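Local coordinates for 11S globulin (Wrightia tinctoria, PDB 5WXU), which probably serves as a seed storage protein and binds the plant hormone auxin (indole-3-acetic acid), at residues 101-106 and 406-411; 118-123 and 289-294; 151-156 and 267-272; 162-167 and 188-193; 318-321 and 326-329. One frame throughout, in Å; residues are numbered along the deposited sequence. Where two conformers were deposited one is given.

Contact 1. Residues 101-106 and 406-411; sequences PMLIIV and YTVKTN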
# COMPACT_ATOMS: atom_id res chain seq x y z
N PRO B 101 13.00 -17.75 -6.04
CA PRO B 101 11.62 -18.14 -6.38
C PRO B 101 11.55 -18.77 -7.79
O PRO B 101 12.52 -18.66 -8.57
CB PRO B 101 10.86 -16.85 -6.29
CG PRO B 101 11.89 -15.82 -6.71
CD PRO B 101 13.22 -16.29 -6.21
N MET B 102 10.45 -19.46 -8.05
CA MET B 102 10.31 -20.20 -9.30
C MET B 102 8.88 -20.27 -9.72
O MET B 102 8.00 -20.21 -8.88
CB MET B 102 10.87 -21.61 -9.09
CG MET B 102 10.02 -22.41 -8.13
SD MET B 102 10.94 -23.76 -7.40
CE MET B 102 10.18 -23.95 -5.87
N LEU B 103 8.63 -20.42 -11.01
CA LEU B 103 7.44 -20.97 -11.53
C LEU B 103 7.73 -22.41 -12.06
O LEU B 103 8.81 -22.66 -12.70
CB LEU B 103 6.93 -20.14 -12.64
CG LEU B 103 6.59 -18.69 -12.32
CD1 LEU B 103 5.80 -18.14 -13.46
CD2 LEU B 103 5.77 -18.57 -11.05
N ILE B 104 6.83 -23.31 -11.75
CA ILE B 104 6.89 -24.72 -12.24
C ILE B 104 5.76 -24.93 -13.22
O ILE B 104 4.61 -24.68 -12.89
CB ILE B 104 6.75 -25.68 -11.08
CG1 ILE B 104 7.89 -25.49 -10.10
CG2 ILE B 104 6.84 -27.15 -11.60
CD1 ILE B 104 7.80 -26.24 -8.81
N ILE B 105 6.06 -25.33 -14.46
CA ILE B 105 5.05 -25.66 -15.47
C ILE B 105 4.92 -27.17 -15.51
O ILE B 105 5.91 -27.87 -15.68
CB ILE B 105 5.46 -25.14 -16.83
CG1 ILE B 105 5.47 -23.62 -16.81
CG2 ILE B 105 4.49 -25.63 -17.91
CD1 ILE B 105 6.46 -23.13 -17.81
N VAL B 106 3.74 -27.66 -15.27
CA VAL B 106 3.48 -29.10 -15.39
C VAL B 106 3.21 -29.38 -16.84
O VAL B 106 2.08 -29.18 -17.35
CB VAL B 106 2.36 -29.59 -14.48
CG1 VAL B 106 2.29 -31.14 -14.60
CG2 VAL B 106 2.60 -29.11 -13.04
N TYR B 406 4.55 -22.17 -23.36
CA TYR B 406 4.40 -21.56 -22.02
C TYR B 406 5.57 -20.58 -21.82
O TYR B 406 6.73 -20.92 -22.09
CB TYR B 406 4.41 -22.55 -20.91
CG TYR B 406 3.21 -23.47 -20.84
CD1 TYR B 406 3.07 -24.60 -21.73
CD2 TYR B 406 2.20 -23.28 -19.90
CE1 TYR B 406 1.99 -25.41 -21.64
CE2 TYR B 406 1.12 -24.14 -19.82
CZ TYR B 406 1.02 -25.20 -20.68
OH TYR B 406 -0.03 -26.07 -20.62
N THR B 407 5.26 -19.39 -21.32
CA THR B 407 6.23 -18.32 -21.14
C THR B 407 6.19 -17.82 -19.74
O THR B 407 5.12 -17.72 -19.17
CB THR B 407 5.97 -17.19 -22.12
OG1 THR B 407 6.05 -17.74 -23.45
CG2 THR B 407 6.93 -16.16 -22.03
N VAL B 408 7.37 -17.65 -19.19
CA VAL B 408 7.56 -17.04 -17.83
C VAL B 408 8.12 -15.69 -18.09
O VAL B 408 9.07 -15.53 -18.88
CB VAL B 408 8.54 -17.88 -17.01
CG1 VAL B 408 8.92 -17.12 -15.70
CG2 VAL B 408 7.88 -19.19 -16.73
N LYS B 409 7.61 -14.66 -17.37
CA LYS B 409 8.13 -13.30 -17.59
C LYS B 409 8.56 -12.73 -16.27
O LYS B 409 7.94 -13.03 -15.23
CB LYS B 409 7.11 -12.38 -18.26
CG LYS B 409 6.77 -12.79 -19.68
CD LYS B 409 5.87 -11.81 -20.37
CE LYS B 409 5.45 -12.42 -21.70
NZ LYS B 409 4.94 -11.35 -22.61
N THR B 410 9.64 -11.94 -16.30
CA THR B 410 10.32 -11.49 -15.06
C THR B 410 9.72 -10.17 -14.49
O THR B 410 10.46 -9.26 -14.04
CB THR B 410 11.82 -11.31 -15.25
OG1 THR B 410 12.08 -10.39 -16.31
CG2 THR B 410 12.51 -12.56 -15.58
N ASN B 411 8.42 -10.14 -14.46
CA ASN B 411 7.79 -9.08 -13.71
C ASN B 411 6.35 -9.52 -13.40
O ASN B 411 5.70 -10.28 -14.09
CB ASN B 411 7.87 -7.73 -14.47
CG ASN B 411 8.18 -6.53 -13.53
OD1 ASN B 411 8.14 -6.66 -12.27
ND2 ASN B 411 8.53 -5.38 -14.13
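Ile105 and Tyr406 make the closer half of a face-to-face contact between two strands belonging to different cupin domains. Strand segments 102-106 and 406-409 run at 175° to each other with their axes 9.1 Å apart. That spacing, together with the absence of any hydrogen bond across, identifies sheet-on-sheet packing rather than pairing within one sheet. The Ile105 side chain is split over its partner. CG1 lies beside the backbone N (chi1 -66°), which places CG2 anti to that nitrogen, over the Tyr406 ring. CG2 is 3.9 Å from the ring centroid and only 16° off its normal, a CH-pi contact displaced toward CG and CD2. The other branch brings CD1 to 3.8 Å from Tyr406 CB, so the aromatic residue is touched on both its ring and its stem. The second half is looser: Leu103 CD1 meets both methyls of Val408, 4.0 Å from CG1, and Ile105 CD1 reaches Val408 CG2 at 4.3 Å. Beyond this the chains part, and Asn411, past the end of the strand, is partly exposed, whereas the four touching residues are all buried. Strand 102-108 lies between strands 178-185 and 158-162 in its sheet, and strand 402-409 between strands 332-338 and 354-359 in the facing one.

Contact 2. Residues 118-123 and 289-294; sequences PGCPET and TLCTVR. With IAC (1H-indol-3-ylacetic acid), chain S; PO4 (phosphate ion), chain R.
The disulfide Cys120-Cys291 is consistent with the bond that joins the acidic and basic chains of an 11S globulin subunit. Its SG atoms are 2.1 Å apart, and chi3 of -86° gives the bridge a left-handed twist close to the relaxed right angle. Each sulfur is anti to its carbonyl carbon and beside its own backbone N (chi1 -77° for Cys120), which brings the two SG atoms together between the loops. Besides the bridge, the contact is slight: Pro121 CD packs against Cys291 SG at 4.2 Å. On the 118-123 side the loop borders the auxin pocket. Gly119 O comes to the edge of the indole, 3.2 Å from C5, while the Pro121 ring lies over one indole face, its CB 3.8 Å from ligand atom C; Gly119 O of a neighbouring subunit is hydrogen-bonded to the same ligand. On the other side, Thr289 O is gripped twice, by the amide and the hydroxyl of Thr292, the latter at 2.6 Å between OG1 and O, on a lone pair. This double hold closes the 3-10 turn 290-292 that carries Cys291. The bridge thus ties the loop between strands 110-115 and 124-126 to the approach to strand 296-298.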
# COMPACT_ATOMS: atom_id res chain seq x y z
N PRO B 118 6.33 -22.22 7.03
CA PRO B 118 6.79 -22.36 8.41
C PRO B 118 5.99 -21.55 9.37
O PRO B 118 5.73 -20.32 9.14
CB PRO B 118 8.25 -21.92 8.37
CG PRO B 118 8.46 -21.27 7.08
CD PRO B 118 7.33 -21.54 6.17
N GLY B 119 5.52 -22.25 10.41
CA GLY B 119 4.74 -21.60 11.47
C GLY B 119 3.23 -21.72 11.26
O GLY B 119 2.43 -21.13 12.01
N CYS B 120 2.85 -22.40 10.19
CA CYS B 120 1.46 -22.71 9.89
C CYS B 120 1.21 -24.10 10.47
O CYS B 120 2.14 -24.92 10.43
CB CYS B 120 1.17 -22.76 8.39
SG CYS B 120 1.03 -21.07 7.69
N PRO B 121 -0.02 -24.31 11.02
CA PRO B 121 -0.34 -25.64 11.56
C PRO B 121 -0.62 -26.69 10.50
O PRO B 121 -0.88 -26.40 9.35
CB PRO B 121 -1.61 -25.37 12.41
CG PRO B 121 -2.31 -24.30 11.71
CD PRO B 121 -1.18 -23.41 11.20
N GLU B 122 -0.48 -27.95 10.90
CA GLU B 122 -0.76 -29.05 10.02
C GLU B 122 -2.29 -29.26 9.94
O GLU B 122 -2.88 -29.81 10.89
CB GLU B 122 -0.05 -30.29 10.53
CG GLU B 122 1.44 -30.35 10.17
CD GLU B 122 2.31 -29.32 10.88
OE1 GLU B 122 2.20 -29.40 12.17
OE2 GLU B 122 3.03 -28.49 10.13
N THR B 123 -2.95 -28.92 8.82
CA THR B 123 -4.40 -28.99 8.74
C THR B 123 -5.00 -30.16 7.94
O THR B 123 -6.22 -30.22 7.77
CB THR B 123 -5.00 -27.68 8.15
OG1 THR B 123 -4.61 -27.52 6.80
CG2 THR B 123 -4.51 -26.51 8.90
N THR B 289 -6.35 -18.10 6.21
CA THR B 289 -6.05 -16.97 5.32
C THR B 289 -4.63 -17.18 4.82
O THR B 289 -4.44 -17.87 3.79
CB THR B 289 -6.27 -15.63 6.06
OG1 THR B 289 -5.45 -15.55 7.23
CG2 THR B 289 -7.74 -15.45 6.52
N LEU B 290 -3.66 -16.68 5.58
CA LEU B 290 -2.26 -16.70 5.17
C LEU B 290 -1.76 -18.07 4.75
O LEU B 290 -1.19 -18.22 3.66
CB LEU B 290 -1.38 -16.15 6.30
CG LEU B 290 0.03 -15.69 5.95
CD1 LEU B 290 0.09 -14.94 4.65
CD2 LEU B 290 0.53 -14.81 7.08
N CYS B 291 -2.09 -19.07 5.56
CA CYS B 291 -1.60 -20.44 5.45
C CYS B 291 -2.18 -21.21 4.23
O CYS B 291 -1.52 -22.12 3.80
CB CYS B 291 -1.85 -21.16 6.75
SG CYS B 291 -0.93 -20.49 8.13
N THR B 292 -3.24 -20.64 3.63
CA THR B 292 -4.04 -21.23 2.52
C THR B 292 -3.78 -20.65 1.17
O THR B 292 -4.60 -20.91 0.30
CB THR B 292 -5.61 -20.93 2.69
OG1 THR B 292 -5.95 -19.48 2.49
CG2 THR B 292 -6.06 -21.52 3.96
N VAL B 293 -2.78 -19.79 1.07
CA VAL B 293 -2.43 -18.94 -0.16
C VAL B 293 -2.46 -19.91 -1.35
O VAL B 293 -1.92 -21.05 -1.25
CB VAL B 293 -1.07 -18.21 0.04
CG1 VAL B 293 0.04 -19.17 0.44
CG2 VAL B 293 -0.56 -17.45 -1.20
N ARG B 294 -3.10 -19.47 -2.45
CA ARG B 294 -3.18 -20.27 -3.67
C ARG B 294 -1.80 -20.23 -4.32
O ARG B 294 -1.16 -19.16 -4.43
CB ARG B 294 -4.32 -19.78 -4.63
CG ARG B 294 -4.51 -20.39 -6.04
CD ARG B 294 -5.78 -19.80 -6.78
NE ARG B 294 -5.45 -19.30 -8.12
CZ ARG B 294 -5.93 -18.19 -8.66
NH1 ARG B 294 -6.82 -17.42 -8.08
NH2 ARG B 294 -5.50 -17.84 -9.85
C IAC S . 0.57 -23.47 14.91
C1 IAC S . 0.47 -24.69 15.74
C2 IAC S . 1.43 -25.68 15.73
C3 IAC S . 2.54 -25.48 14.95
C4 IAC S . 2.66 -24.32 14.16
C5 IAC S . 1.69 -23.34 14.14
C7 IAC S . -0.79 -24.54 16.45
C8 IAC S . -1.35 -23.34 16.01
C17 IAC S . -1.35 -25.56 17.42
C18 IAC S . -1.57 -25.07 18.84
N IAC S . -0.51 -22.70 15.13
O2 IAC S . -1.77 -23.85 19.03
O3 IAC S . -1.74 -25.89 19.76
P PO4 R . -4.36 -12.18 7.62
O1 PO4 R . -4.47 -11.23 8.79
O2 PO4 R . -3.05 -12.89 7.55
O3 PO4 R . -4.17 -11.29 6.39
O4 PO4 R . -5.56 -13.12 7.64

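Contact 3. Residues 151-156 and 267-272; sequences VHFIRQ and LVRPSS
Phe153, on strand 146-155 of the N-terminal cupin barrel, meets Arg269 in the irregular chain after strand 258-260. The arginine can be followed outward. Its CB lies 4.0 Å from Phe153 CZ. CG then sits in the crowded position between backbone N and carbonyl carbon (chi1 60°), and bends at the next two torsions turn the guanidinium back toward Phe153 CE2. NE passes 4.2 Å from Phe153 CE2, and Arg269 CZ is closer, 3.6 Å from Phe153 CE2. The guanidinium plane is tilted 43° from the ring, so this is not a parallel stack: CE2 stands over one face of the group, toward its rim. At the tip NH2 makes a salt bridge with Glu173, which helps to hold the group in this orientation. Replacing Phe153 with an alanine would probably leave that guanidinium face without its aromatic neighbour and open a gap beside Pro270. Pro270 CD touches the ring obliquely, 4.4 Å from Phe153 CZ, while Val151 CG2 rests 4.3 Å from Val268 O. Glu303 of a neighbouring subunit also packs on Phe153, placing the pair at a subunit interface. The closest approach in the contact is Arg269 NH1 to Phe153 CE2, 3.3 Å.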
# COMPACT_ATOMS: atom_id res chain seq x y z
N VAL B 151 -1.65 -30.61 0.88
CA VAL B 151 -0.97 -31.01 -0.31
C VAL B 151 -1.79 -30.55 -1.50
O VAL B 151 -3.00 -30.26 -1.35
CB VAL B 151 -0.61 -32.52 -0.26
CG1 VAL B 151 0.40 -32.70 0.91
CG2 VAL B 151 -1.83 -33.44 -0.10
N HIS B 152 -1.12 -30.39 -2.62
CA HIS B 152 -1.70 -29.84 -3.83
C HIS B 152 -1.71 -30.89 -4.91
O HIS B 152 -0.72 -31.56 -5.09
CB HIS B 152 -0.95 -28.66 -4.25
CG HIS B 152 -0.89 -27.57 -3.22
ND1 HIS B 152 -1.77 -26.53 -3.19
CD2 HIS B 152 -0.05 -27.39 -2.17
CE1 HIS B 152 -1.47 -25.73 -2.16
NE2 HIS B 152 -0.46 -26.26 -1.51
N PHE B 153 -2.82 -30.96 -5.65
CA PHE B 153 -2.94 -31.97 -6.67
C PHE B 153 -2.68 -31.25 -7.96
O PHE B 153 -3.46 -30.41 -8.40
CB PHE B 153 -4.31 -32.63 -6.57
CG PHE B 153 -4.52 -33.27 -5.26
CD1 PHE B 153 -4.96 -32.52 -4.17
CD2 PHE B 153 -4.16 -34.58 -5.06
CE1 PHE B 153 -5.10 -33.10 -2.92
CE2 PHE B 153 -4.30 -35.17 -3.81
CZ PHE B 153 -4.77 -34.43 -2.75
N ILE B 154 -1.58 -31.60 -8.58
CA ILE B 154 -1.09 -30.91 -9.77
C ILE B 154 -1.34 -31.75 -11.03
O ILE B 154 -1.42 -33.00 -10.98
CB ILE B 154 0.38 -30.46 -9.65
CG1 ILE B 154 1.32 -31.67 -9.52
CG2 ILE B 154 0.51 -29.45 -8.51
CD1 ILE B 154 2.79 -31.41 -9.65
N ARG B 155 -1.51 -31.06 -12.14
CA ARG B 155 -1.77 -31.77 -13.43
C ARG B 155 -1.30 -30.93 -14.55
O ARG B 155 -1.04 -29.74 -14.37
CB ARG B 155 -3.28 -32.08 -13.56
CG ARG B 155 -4.18 -30.85 -13.74
CD ARG B 155 -5.67 -31.20 -13.65
NE ARG B 155 -6.45 -29.94 -13.52
CZ ARG B 155 -6.98 -29.22 -14.52
NH1 ARG B 155 -6.88 -29.59 -15.81
NH2 ARG B 155 -7.60 -28.08 -14.23
N GLN B 156 -1.22 -31.55 -15.73
CA GLN B 156 -0.76 -30.91 -16.91
C GLN B 156 -1.48 -29.56 -17.13
O GLN B 156 -2.74 -29.49 -17.04
CB GLN B 156 -0.97 -31.83 -18.16
CG GLN B 156 -0.46 -31.20 -19.46
CD GLN B 156 -0.67 -32.09 -20.72
OE1 GLN B 156 -1.28 -33.12 -20.63
NE2 GLN B 156 -0.28 -31.58 -21.87
N LEU B 267 -0.56 -40.85 2.21
CA LEU B 267 -0.66 -39.52 2.85
C LEU B 267 -2.10 -39.23 3.21
O LEU B 267 -3.00 -40.04 2.89
CB LEU B 267 -0.02 -38.44 1.97
CG LEU B 267 -0.31 -38.45 0.47
CD1 LEU B 267 -1.72 -37.99 0.24
CD2 LEU B 267 0.62 -37.50 -0.25
N VAL B 268 -2.34 -38.14 3.90
CA VAL B 268 -3.67 -37.80 4.35
C VAL B 268 -4.25 -36.94 3.23
O VAL B 268 -3.75 -35.86 2.93
CB VAL B 268 -3.66 -37.05 5.70
CG1 VAL B 268 -5.06 -36.67 6.16
CG2 VAL B 268 -3.00 -37.89 6.77
N ARG B 269 -5.34 -37.39 2.65
CA ARG B 269 -5.92 -36.67 1.56
C ARG B 269 -7.41 -36.80 1.50
O ARG B 269 -7.97 -37.85 1.89
CB ARG B 269 -5.30 -37.07 0.23
CG ARG B 269 -5.46 -38.55 -0.12
CD ARG B 269 -5.99 -38.72 -1.54
NE ARG B 269 -4.91 -39.07 -2.46
CZ ARG B 269 -4.85 -38.75 -3.75
NH1 ARG B 269 -5.79 -38.02 -4.35
NH2 ARG B 269 -3.78 -39.14 -4.44
N PRO B 270 -8.08 -35.71 1.05
CA PRO B 270 -9.49 -35.72 1.16
C PRO B 270 -10.12 -36.81 0.31
O PRO B 270 -9.65 -37.13 -0.75
CB PRO B 270 -9.90 -34.33 0.69
CG PRO B 270 -8.72 -33.52 0.97
CD PRO B 270 -7.58 -34.39 0.62
N SER B 271 -11.12 -37.41 0.92
CA SER B 271 -11.93 -38.46 0.37
C SER B 271 -13.14 -37.86 -0.45
O SER B 271 -13.56 -36.71 -0.25
CB SER B 271 -12.44 -39.26 1.60
OG SER B 271 -12.69 -38.37 2.74
N SER B 272 -13.70 -38.65 -1.35
CA SER B 272 -15.04 -38.40 -1.91
C SER B 272 -16.07 -37.90 -0.87
O SER B 272 -16.15 -38.38 0.27
CB SER B 272 -15.61 -39.65 -2.61
OG SER B 272 -15.21 -39.66 -3.96

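Contact 4. Residues 162-167 and 188-193; sequences LPAGIV and NRENQL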
# COMPACT_ATOMS: atom_id res chain seq x y z
N LEU B 162 6.34 -20.64 -6.40
CA LEU B 162 6.88 -20.83 -5.03
C LEU B 162 7.95 -19.84 -4.66
O LEU B 162 8.86 -19.58 -5.45
CB LEU B 162 7.49 -22.23 -4.94
CG LEU B 162 6.51 -23.41 -5.04
CD1 LEU B 162 7.15 -24.79 -5.09
CD2 LEU B 162 5.53 -23.38 -3.91
N PRO B 163 7.92 -19.28 -3.44
CA PRO B 163 8.98 -18.42 -2.99
C PRO B 163 10.29 -19.14 -2.75
O PRO B 163 10.35 -20.37 -2.43
CB PRO B 163 8.44 -17.84 -1.66
CG PRO B 163 6.97 -18.09 -1.74
CD PRO B 163 6.82 -19.35 -2.46
N ALA B 164 11.33 -18.32 -2.69
CA ALA B 164 12.63 -18.74 -2.16
C ALA B 164 12.50 -19.17 -0.73
O ALA B 164 11.72 -18.59 0.06
CB ALA B 164 13.69 -17.64 -2.26
N GLY B 165 13.26 -20.21 -0.36
CA GLY B 165 13.37 -20.62 1.02
C GLY B 165 12.37 -21.63 1.47
O GLY B 165 12.48 -22.12 2.61
N ILE B 166 11.34 -21.84 0.66
CA ILE B 166 10.21 -22.67 1.00
C ILE B 166 10.52 -24.14 0.57
O ILE B 166 10.84 -24.40 -0.57
CB ILE B 166 8.96 -22.17 0.32
CG1 ILE B 166 8.62 -20.78 0.91
CG2 ILE B 166 7.80 -23.19 0.41
CD1 ILE B 166 8.17 -20.77 2.36
N VAL B 167 10.34 -25.07 1.50
CA VAL B 167 10.46 -26.51 1.17
C VAL B 167 9.31 -26.98 0.27
O VAL B 167 8.16 -26.78 0.58
CB VAL B 167 10.51 -27.34 2.45
CG1 VAL B 167 10.48 -28.90 2.17
CG2 VAL B 167 11.71 -27.02 3.30
N ASN B 188 15.95 -12.16 -8.64
CA ASN B 188 14.83 -11.71 -7.78
C ASN B 188 15.33 -11.13 -6.47
O ASN B 188 16.29 -11.56 -5.93
CB ASN B 188 13.90 -12.92 -7.51
CG ASN B 188 12.51 -12.50 -7.08
OD1 ASN B 188 12.26 -12.20 -5.87
ND2 ASN B 188 11.56 -12.56 -8.03
N ARG B 189 14.60 -10.09 -5.95
CA ARG B 189 14.95 -9.57 -4.65
C ARG B 189 15.00 -10.63 -3.54
O ARG B 189 15.72 -10.40 -2.55
CB ARG B 189 14.00 -8.44 -4.28
CG ARG B 189 12.56 -8.85 -4.14
CD ARG B 189 11.55 -7.72 -4.04
NE ARG B 189 10.20 -8.25 -4.02
CZ ARG B 189 9.09 -7.53 -3.77
NH1 ARG B 189 9.16 -6.21 -3.58
NH2 ARG B 189 7.90 -8.14 -3.75
N GLU B 190 14.26 -11.72 -3.68
CA GLU B 190 14.26 -12.75 -2.64
C GLU B 190 15.63 -13.46 -2.53
O GLU B 190 15.88 -14.07 -1.51
CB GLU B 190 13.17 -13.80 -2.88
CG GLU B 190 11.73 -13.29 -2.67
CD GLU B 190 10.66 -14.36 -2.77
OE1 GLU B 190 10.93 -15.51 -3.19
OE2 GLU B 190 9.50 -14.05 -2.40
N ASN B 191 16.50 -13.35 -3.54
CA ASN B 191 17.80 -13.99 -3.49
C ASN B 191 18.85 -13.01 -3.07
O ASN B 191 19.29 -12.19 -3.89
CB ASN B 191 18.13 -14.55 -4.84
CG ASN B 191 19.52 -15.11 -4.94
OD1 ASN B 191 20.17 -15.45 -3.91
ND2 ASN B 191 20.03 -15.14 -6.18
N GLN B 192 19.29 -13.08 -1.82
CA GLN B 192 20.31 -12.17 -1.33
C GLN B 192 21.72 -12.74 -1.38
O GLN B 192 22.65 -12.15 -0.80
CB GLN B 192 20.03 -11.70 0.11
CG GLN B 192 18.72 -10.97 0.29
CD GLN B 192 18.57 -10.27 1.63
OE1 GLN B 192 19.56 -9.95 2.30
NE2 GLN B 192 17.34 -9.92 1.97
N LEU B 193 21.86 -13.91 -1.98
CA LEU B 193 23.15 -14.60 -1.99
C LEU B 193 23.99 -14.05 -3.16
O LEU B 193 24.68 -13.08 -2.98
CB LEU B 193 23.02 -16.09 -1.97
CG LEU B 193 22.45 -16.65 -0.68
CD1 LEU B 193 21.91 -18.05 -0.86
CD2 LEU B 193 23.55 -16.67 0.40
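Glu190 reaches Ala164 by one hydrogen bond that carries the contact. Ala164 N donates to Glu190 OE1 at 2.9 Å and 166°, meeting the oxygen nearly along its C-O axis. The side chain gets there because it is extended beyond CG. Two further hydrogen bonds shape the carboxylate's own loop as Asx turns. Glu190 N is held by Asn188 OD1 at 3.0 Å, in the carbonyl plane on a lone pair, whereas Leu193 N approaches Asn191 OD1 from above the plane. Van der Waals contacts flank the first bond: Ala164 CB is 3.9 Å from Glu190 CB, and Pro163 CB lies 3.7 Å from Glu190 OE1. An alanine in place of Glu190 would probably leave the Ala164 amide without its acceptor and the two loops without their hydrogen-bonded tie. Helix 325-329 packs on both Pro163 and Glu190. The gripped loop is a type II turn from Pro163 to Ile166 with Gly165 at its third position, and with His168 following it fits the Pro-X-Gly-X-X-His core of cupin motif 2.

Contact 5. Residues 318-321 and 326-329; sequences LNSY and LRKL. With PO4 (phosphate ion), chain O.
In the strand-to-helix connection of the C-terminal cupin domain, Leu318 and Ser320 fold back onto Leu326 and Arg327 at the start of helix 325-329. Leu326 supplies the apolar part. With CG beside the backbone N and the rest of the chain extended (chi2 179°), its CD1 is laid against the turn, 3.9 Å from Leu318 CG and 3.7 Å from Asn319 CA. The two leucine side chains cross at about a right angle, so they touch at one point rather than along their length. Ser320 is divided: its CB rests on the helix backbone 3.5 Å from Arg327 N and 3.8 Å from Arg327 CB, while OG hydrogen-bonds with Asp412 and Arg413. The hydroxyl finds its polar partners outside the contact, and the closest approach to the helix is made by CB. Tyr321 points its CB away; its OH lies by a phosphate, probably from the crystallisation liquor, that is also hydrogen-bonded to Lys415 of the same chain and to Thr289 of a neighbouring subunit, though the modelled distance is too short to weigh. The turn itself is an Asx turn: Tyr321 N donates to Asn319 OD1 at 2.9 Å and 146°, in the carbonyl plane and on a lone pair of that oxygen.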
# COMPACT_ATOMS: atom_id res chain seq x y z
N LEU B 318 -1.29 -15.22 -16.88
CA LEU B 318 -1.31 -15.59 -15.49
C LEU B 318 -0.48 -14.50 -14.78
O LEU B 318 0.76 -14.46 -14.89
CB LEU B 318 -0.70 -16.95 -15.20
CG LEU B 318 -0.71 -17.43 -13.75
CD1 LEU B 318 -2.16 -17.56 -13.33
CD2 LEU B 318 0.04 -18.73 -13.63
N ASN B 319 -1.16 -13.56 -14.11
CA ASN B 319 -0.44 -12.52 -13.40
C ASN B 319 -1.17 -12.27 -12.05
O ASN B 319 -2.04 -13.06 -11.66
CB ASN B 319 -0.42 -11.17 -14.21
CG ASN B 319 -1.81 -10.77 -14.68
OD1 ASN B 319 -2.78 -10.62 -13.86
ND2 ASN B 319 -1.95 -10.72 -16.03
N SER B 320 -0.67 -11.29 -11.35
CA SER B 320 -1.19 -11.00 -10.02
C SER B 320 -2.64 -10.53 -9.94
O SER B 320 -3.20 -10.48 -8.88
CB SER B 320 -0.24 -10.12 -9.26
OG SER B 320 -0.03 -8.91 -9.94
N TYR B 321 -3.28 -10.28 -11.06
CA TYR B 321 -4.73 -10.07 -11.06
C TYR B 321 -5.53 -11.38 -11.03
O TYR B 321 -6.76 -11.40 -10.94
CB TYR B 321 -5.17 -9.22 -12.22
CG TYR B 321 -4.72 -7.81 -12.13
CD1 TYR B 321 -5.29 -6.94 -11.21
CD2 TYR B 321 -3.84 -7.30 -13.04
CE1 TYR B 321 -4.90 -5.61 -11.17
CE2 TYR B 321 -3.45 -5.98 -13.01
CZ TYR B 321 -3.99 -5.14 -12.08
OH TYR B 321 -3.60 -3.80 -12.04
N LEU B 326 1.83 -14.06 -7.00
CA LEU B 326 2.69 -13.49 -8.05
C LEU B 326 3.09 -12.06 -7.83
O LEU B 326 4.13 -11.63 -8.28
CB LEU B 326 2.05 -13.63 -9.42
CG LEU B 326 1.84 -15.07 -9.97
CD1 LEU B 326 1.18 -15.09 -11.32
CD2 LEU B 326 3.14 -15.89 -10.00
N ARG B 327 2.28 -11.30 -7.08
CA ARG B 327 2.65 -9.93 -6.77
C ARG B 327 3.90 -9.87 -5.92
O ARG B 327 4.80 -9.11 -6.21
CB ARG B 327 1.50 -9.26 -6.02
CG ARG B 327 1.73 -7.83 -5.61
CD ARG B 327 1.54 -6.93 -6.76
NE ARG B 327 1.53 -5.53 -6.39
CZ ARG B 327 1.70 -4.55 -7.26
NH1 ARG B 327 1.89 -4.82 -8.55
NH2 ARG B 327 1.70 -3.29 -6.86
N LYS B 328 4.03 -10.75 -4.93
CA LYS B 328 5.21 -10.84 -4.03
C LYS B 328 6.42 -11.35 -4.82
O LYS B 328 7.55 -10.85 -4.67
CB LYS B 328 4.88 -11.87 -2.94
CG LYS B 328 5.99 -12.39 -2.00
CD LYS B 328 5.44 -13.51 -1.09
CE LYS B 328 6.51 -14.29 -0.32
NZ LYS B 328 7.12 -13.51 0.80
N LEU B 329 6.15 -12.29 -5.71
CA LEU B 329 7.22 -12.96 -6.47
C LEU B 329 7.75 -12.17 -7.66
O LEU B 329 8.84 -12.48 -8.16
CB LEU B 329 6.79 -14.37 -6.85
CG LEU B 329 6.45 -15.34 -5.72
CD1 LEU B 329 6.22 -16.69 -6.39
CD2 LEU B 329 7.59 -15.38 -4.70
P PO4 O . -1.51 -2.74 -14.65
O1 PO4 O . -1.58 -3.02 -13.16
O2 PO4 O . -1.01 -3.88 -15.48
O3 PO4 O . -2.99 -2.45 -14.94
O4 PO4 O . -0.61 -1.52 -14.81

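In the fold
Contact 1, its centre about 3 Å from that of the chain, joins the two cupin domains face to face and closes a loop of 299 residues in which the other four are nested. Contacts 3 and 4 also lie inside the loop closed by contact 2, whereas contact 5 follows in the second domain. Contact 5 is the nearest to contact 1, centres about 11 Å apart, with contact 4 about 14 Å away. Asn188 ND2 is 2.7 Å from Leu329 O, so contacts 1, 4 and 5 together hold the two domains against each other inside the subunit. The centres of contacts 2 and 3 each lie about 23 Å from that of contact 1, toward the interface with another subunit.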